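Local coordinates for oligopeptide ABC transporter, periplasmic oligopeptide-binding protein, putative (Thermotoga maritima MSB8, PDB 5IPW) that probably binds oligopeptides in the periplasm as the solute-binding component of an ABC transporter for peptide uptake, at residues A[101-106]-A[112-117]. Numbering follows the deposited sequence.
Sequences SWEVLE and IFHLRK
His114 reaches diagonally across the strand pair to Glu103: NE2 donates to Glu103 OE1 at 3.0 Å, and an N-H...O angle of 169° marks the bond as nearly straight. The carboxylate lies almost coplanar with the imidazole, the planes 21° apart, while Ile112 CG2 rests over one ring face toward its rim. With chi1 at -61°, His114 CG stands anti to its own carbonyl carbon, which swings the ring toward the first strand, its CD2 edge 3.4 Å from Ser101 O. Replacing His114 by alanine removes the donor, and the Glu103 carboxylate would probably lose its cross-strand partner and be freer to turn. On the opposite face Trp102 CB meets Phe113 CD1 at 3.4 Å, and the indole leads away from the neighbouring strand, its five-membered ring oblique to the Phe113 ring. Backbone bonds fix this register around the non-hydrogen-bonded pair Trp102-Phe113: His114 N to Ser101 O (2.8 Å), Ile112 N to Glu103 O (2.9 Å) and a weak return bond from Glu103 N to Ile112 O. The strands form a beta hairpin, 94-105 and 110-115, in a five-stranded antiparallel sheet; strand 166-171 flanks the second arm, where backbone hydrogen bonding joins Phe113 and Val167, and strand 85-87 borders the first.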
ATOM      1  N   SER A 101       4.704  12.277 -19.442  1.00 48.89           N
ATOM      2  CA  SER A 101       6.008  12.561 -18.838  1.00 50.82           C
ATOM      3  C   SER A 101       5.876  13.661 -17.818  1.00 51.41           C
ATOM      4  O   SER A 101       4.936  14.460 -17.855  1.00 50.68           O
ATOM      5  CB  SER A 101       7.042  12.970 -19.892  1.00 51.19           C
ATOM      6  OG  SER A 101       6.602  14.096 -20.633  1.00 52.93           O
ATOM      7  N   TRP A 102       6.822  13.679 -16.890  1.00 52.99           N
ATOM      8  CA  TRP A 102       6.822  14.662 -15.827  1.00 54.03           C
ATOM      9  C   TRP A 102       8.236  15.144 -15.577  1.00 56.60           C
ATOM     10  O   TRP A 102       9.195  14.650 -16.167  1.00 55.37           O
ATOM     11  CB  TRP A 102       6.178  14.101 -14.555  1.00 53.67           C
ATOM     12  CG  TRP A 102       6.693  12.758 -14.144  1.00 53.63           C
ATOM     13  CD1 TRP A 102       7.603  12.492 -13.168  1.00 52.14           C
ATOM     14  CD2 TRP A 102       6.312  11.494 -14.694  1.00 54.11           C
ATOM     15  NE1 TRP A 102       7.819  11.142 -13.077  1.00 52.83           N
ATOM     16  CE2 TRP A 102       7.039  10.504 -14.004  1.00 54.09           C
ATOM     17  CE3 TRP A 102       5.429  11.103 -15.706  1.00 53.70           C
ATOM     18  CZ2 TRP A 102       6.912   9.148 -14.294  1.00 54.38           C
ATOM     19  CZ3 TRP A 102       5.307   9.758 -15.998  1.00 54.05           C
ATOM     20  CH2 TRP A 102       6.043   8.795 -15.295  1.00 55.12           C
ATOM     21  N   GLU A 103       8.345  16.122 -14.692  1.00 61.89           N
ATOM     22  CA  GLU A 103       9.545  16.912 -14.574  1.00 63.36           C
ATOM     23  C   GLU A 103       9.625  17.409 -13.145  1.00 64.06           C
ATOM     24  O   GLU A 103       8.664  17.984 -12.638  1.00 63.02           O
ATOM     25  CB  GLU A 103       9.435  18.079 -15.545  1.00 65.53           C
ATOM     26  CG  GLU A 103      10.703  18.394 -16.302  1.00 69.60           C
ATOM     27  CD  GLU A 103      10.483  19.463 -17.354  1.00 73.72           C
ATOM     28  OE1 GLU A 103       9.354  19.567 -17.884  1.00 70.77           O
ATOM     29  OE2 GLU A 103      11.446  20.203 -17.647  1.00 80.43           O
ATOM     30  N   VAL A 104      10.754  17.155 -12.490  1.00 67.62           N
ATOM     31  CA  VAL A 104      10.981  17.616 -11.123  1.00 71.74           C
ATOM     32  C   VAL A 104      12.014  18.737 -11.159  1.00 73.60           C
ATOM     33  O   VAL A 104      13.159  18.506 -11.560  1.00 71.51           O
ATOM     34  CB  VAL A 104      11.508  16.486 -10.223  1.00 72.74           C
ATOM     35  CG1 VAL A 104      11.464  16.919  -8.764  1.00 73.91           C
ATOM     36  CG2 VAL A 104      10.707  15.209 -10.435  1.00 73.00           C
ATOM     37  N   LEU A 105      11.615  19.939 -10.740  1.00 73.62           N
ATOM     38  CA  LEU A 105      12.479  21.119 -10.839  1.00 72.27           C
ATOM     39  C   LEU A 105      12.651  21.828  -9.502  1.00 71.72           C
ATOM     40  O   LEU A 105      11.957  21.517  -8.530  1.00 70.95           O
ATOM     41  CB  LEU A 105      11.931  22.101 -11.881  1.00 71.01           C
ATOM     42  CG  LEU A 105      11.671  21.548 -13.283  1.00 71.89           C
ATOM     43  CD1 LEU A 105      11.039  22.610 -14.170  1.00 70.87           C
ATOM     44  CD2 LEU A 105      12.954  21.027 -13.913  1.00 72.96           C
ATOM     45  N   GLU A 106      13.591  22.778  -9.473  1.00 71.85           N
ATOM     46  CA  GLU A 106      13.905  23.567  -8.278  1.00 71.36           C
ATOM     47  C   GLU A 106      14.088  22.665  -7.062  1.00 70.16           C
ATOM     48  O   GLU A 106      13.513  22.901  -6.000  1.00 67.68           O
ATOM     49  CB  GLU A 106      12.822  24.626  -8.026  1.00 72.99           C
ATOM     50  CG  GLU A 106      12.775  25.726  -9.085  1.00 74.37           C
ATOM     51  CD  GLU A 106      11.609  26.691  -8.907  1.00 75.87           C
ATOM     52  OE1 GLU A 106      11.214  26.977  -7.750  1.00 76.69           O
ATOM     53  OE2 GLU A 106      11.086  27.170  -9.936  1.00 74.55           O
ATOM     54  N   ILE A 112       6.209  19.472 -12.849  1.00 56.99           N
ATOM     55  CA  ILE A 112       5.409  19.666 -14.053  1.00 58.55           C
ATOM     56  C   ILE A 112       4.969  18.302 -14.562  1.00 57.37           C
ATOM     57  O   ILE A 112       5.789  17.396 -14.696  1.00 59.05           O
ATOM     58  CB  ILE A 112       6.201  20.392 -15.167  1.00 59.57           C
ATOM     59  CG1 ILE A 112       6.200  21.907 -14.943  1.00 61.07           C
ATOM     60  CG2 ILE A 112       5.590  20.129 -16.540  1.00 59.50           C
ATOM     61  CD1 ILE A 112       6.958  22.375 -13.725  1.00 61.92           C
ATOM     62  N   PHE A 113       3.677  18.163 -14.846  1.00 56.37           N
ATOM     63  CA  PHE A 113       3.146  16.962 -15.489  1.00 52.65           C
ATOM     64  C   PHE A 113       2.630  17.316 -16.874  1.00 51.73           C
ATOM     65  O   PHE A 113       1.859  18.265 -17.034  1.00 48.09           O
ATOM     66  CB  PHE A 113       2.021  16.344 -14.660  1.00 50.76           C
ATOM     67  CG  PHE A 113       2.486  15.707 -13.389  1.00 49.96           C
ATOM     68  CD1 PHE A 113       2.958  14.407 -13.385  1.00 50.33           C
ATOM     69  CD2 PHE A 113       2.450  16.408 -12.193  1.00 51.22           C
ATOM     70  CE1 PHE A 113       3.398  13.815 -12.212  1.00 50.06           C
ATOM     71  CE2 PHE A 113       2.880  15.822 -11.017  1.00 50.94           C
ATOM     72  CZ  PHE A 113       3.357  14.522 -11.025  1.00 50.00           C
ATOM     73  N   HIS A 114       3.062  16.537 -17.864  1.00 52.53           N
ATOM     74  CA  HIS A 114       2.683  16.752 -19.251  1.00 52.74           C
ATOM     75  C   HIS A 114       1.577  15.789 -19.640  1.00 51.79           C
ATOM     76  O   HIS A 114       1.772  14.575 -19.661  1.00 53.01           O
ATOM     77  CB  HIS A 114       3.889  16.562 -20.163  1.00 55.04           C
ATOM     78  CG  HIS A 114       5.005  17.514 -19.875  1.00 57.92           C
ATOM     79  ND1 HIS A 114       5.097  18.752 -20.473  1.00 57.99           N
ATOM     80  CD2 HIS A 114       6.064  17.418 -19.037  1.00 58.63           C
ATOM     81  CE1 HIS A 114       6.173  19.373 -20.023  1.00 58.78           C
ATOM     82  NE2 HIS A 114       6.776  18.586 -19.151  1.00 59.15           N
ATOM     83  N   LEU A 115       0.418  16.349 -19.955  1.00 49.40           N
ATOM     84  CA  LEU A 115      -0.772  15.568 -20.228  1.00 48.46           C
ATOM     85  C   LEU A 115      -0.855  15.200 -21.696  1.00 48.67           C
ATOM     86  O   LEU A 115      -0.045  15.654 -22.508  1.00 50.25           O
ATOM     87  CB  LEU A 115      -2.015  16.356 -19.814  1.00 48.52           C
ATOM     88  CG  LEU A 115      -2.019  16.889 -18.380  1.00 48.42           C
ATOM     89  CD1 LEU A 115      -3.367  17.522 -18.071  1.00 49.91           C
ATOM     90  CD2 LEU A 115      -1.701  15.793 -17.377  1.00 48.52           C
ATOM     91  N   ARG A 116      -1.856  14.389 -22.026  1.00 46.54           N
ATOM     92  CA  ARG A 116      -1.991  13.818 -23.349  1.00 44.96           C
ATOM     93  C   ARG A 116      -3.131  14.566 -24.014  1.00 46.97           C
ATOM     94  O   ARG A 116      -4.269  14.546 -23.537  1.00 48.04           O
ATOM     95  CB  ARG A 116      -2.255  12.308 -23.258  1.00 44.39           C
ATOM     96  CG  ARG A 116      -1.581  11.654 -22.050  1.00 45.26           C
ATOM     97  CD  ARG A 116      -1.923  10.184 -21.859  1.00 44.04           C
ATOM     98  NE  ARG A 116      -1.049   9.401 -22.706  1.00 44.67           N
ATOM     99  CZ  ARG A 116      -0.004   8.688 -22.309  1.00 44.75           C
ATOM    100  NH1 ARG A 116       0.339   8.562 -21.033  1.00 42.12           N
ATOM    101  NH2 ARG A 116       0.707   8.067 -23.232  1.00 49.65           N
ATOM    102  N   LYS A 117      -2.801  15.272 -25.090  1.00 47.72           N
ATOM    103  CA  LYS A 117      -3.762  16.078 -25.811  1.00 49.87           C
ATOM    104  C   LYS A 117      -4.822  15.189 -26.454  1.00 46.63           C
ATOM    105  O   LYS A 117      -4.514  14.144 -27.019  1.00 47.41           O
ATOM    106  CB  LYS A 117      -3.047  16.921 -26.874  1.00 56.00           C
ATOM    107  CG  LYS A 117      -3.963  17.757 -27.765  1.00 61.96           C
ATOM    108  CD  LYS A 117      -3.158  18.606 -28.746  1.00 66.92           C
ATOM    109  CE  LYS A 117      -4.001  19.085 -29.925  1.00 69.60           C
ATOM    110  NZ  LYS A 117      -5.037  20.085 -29.543  1.00 70.96           N
TER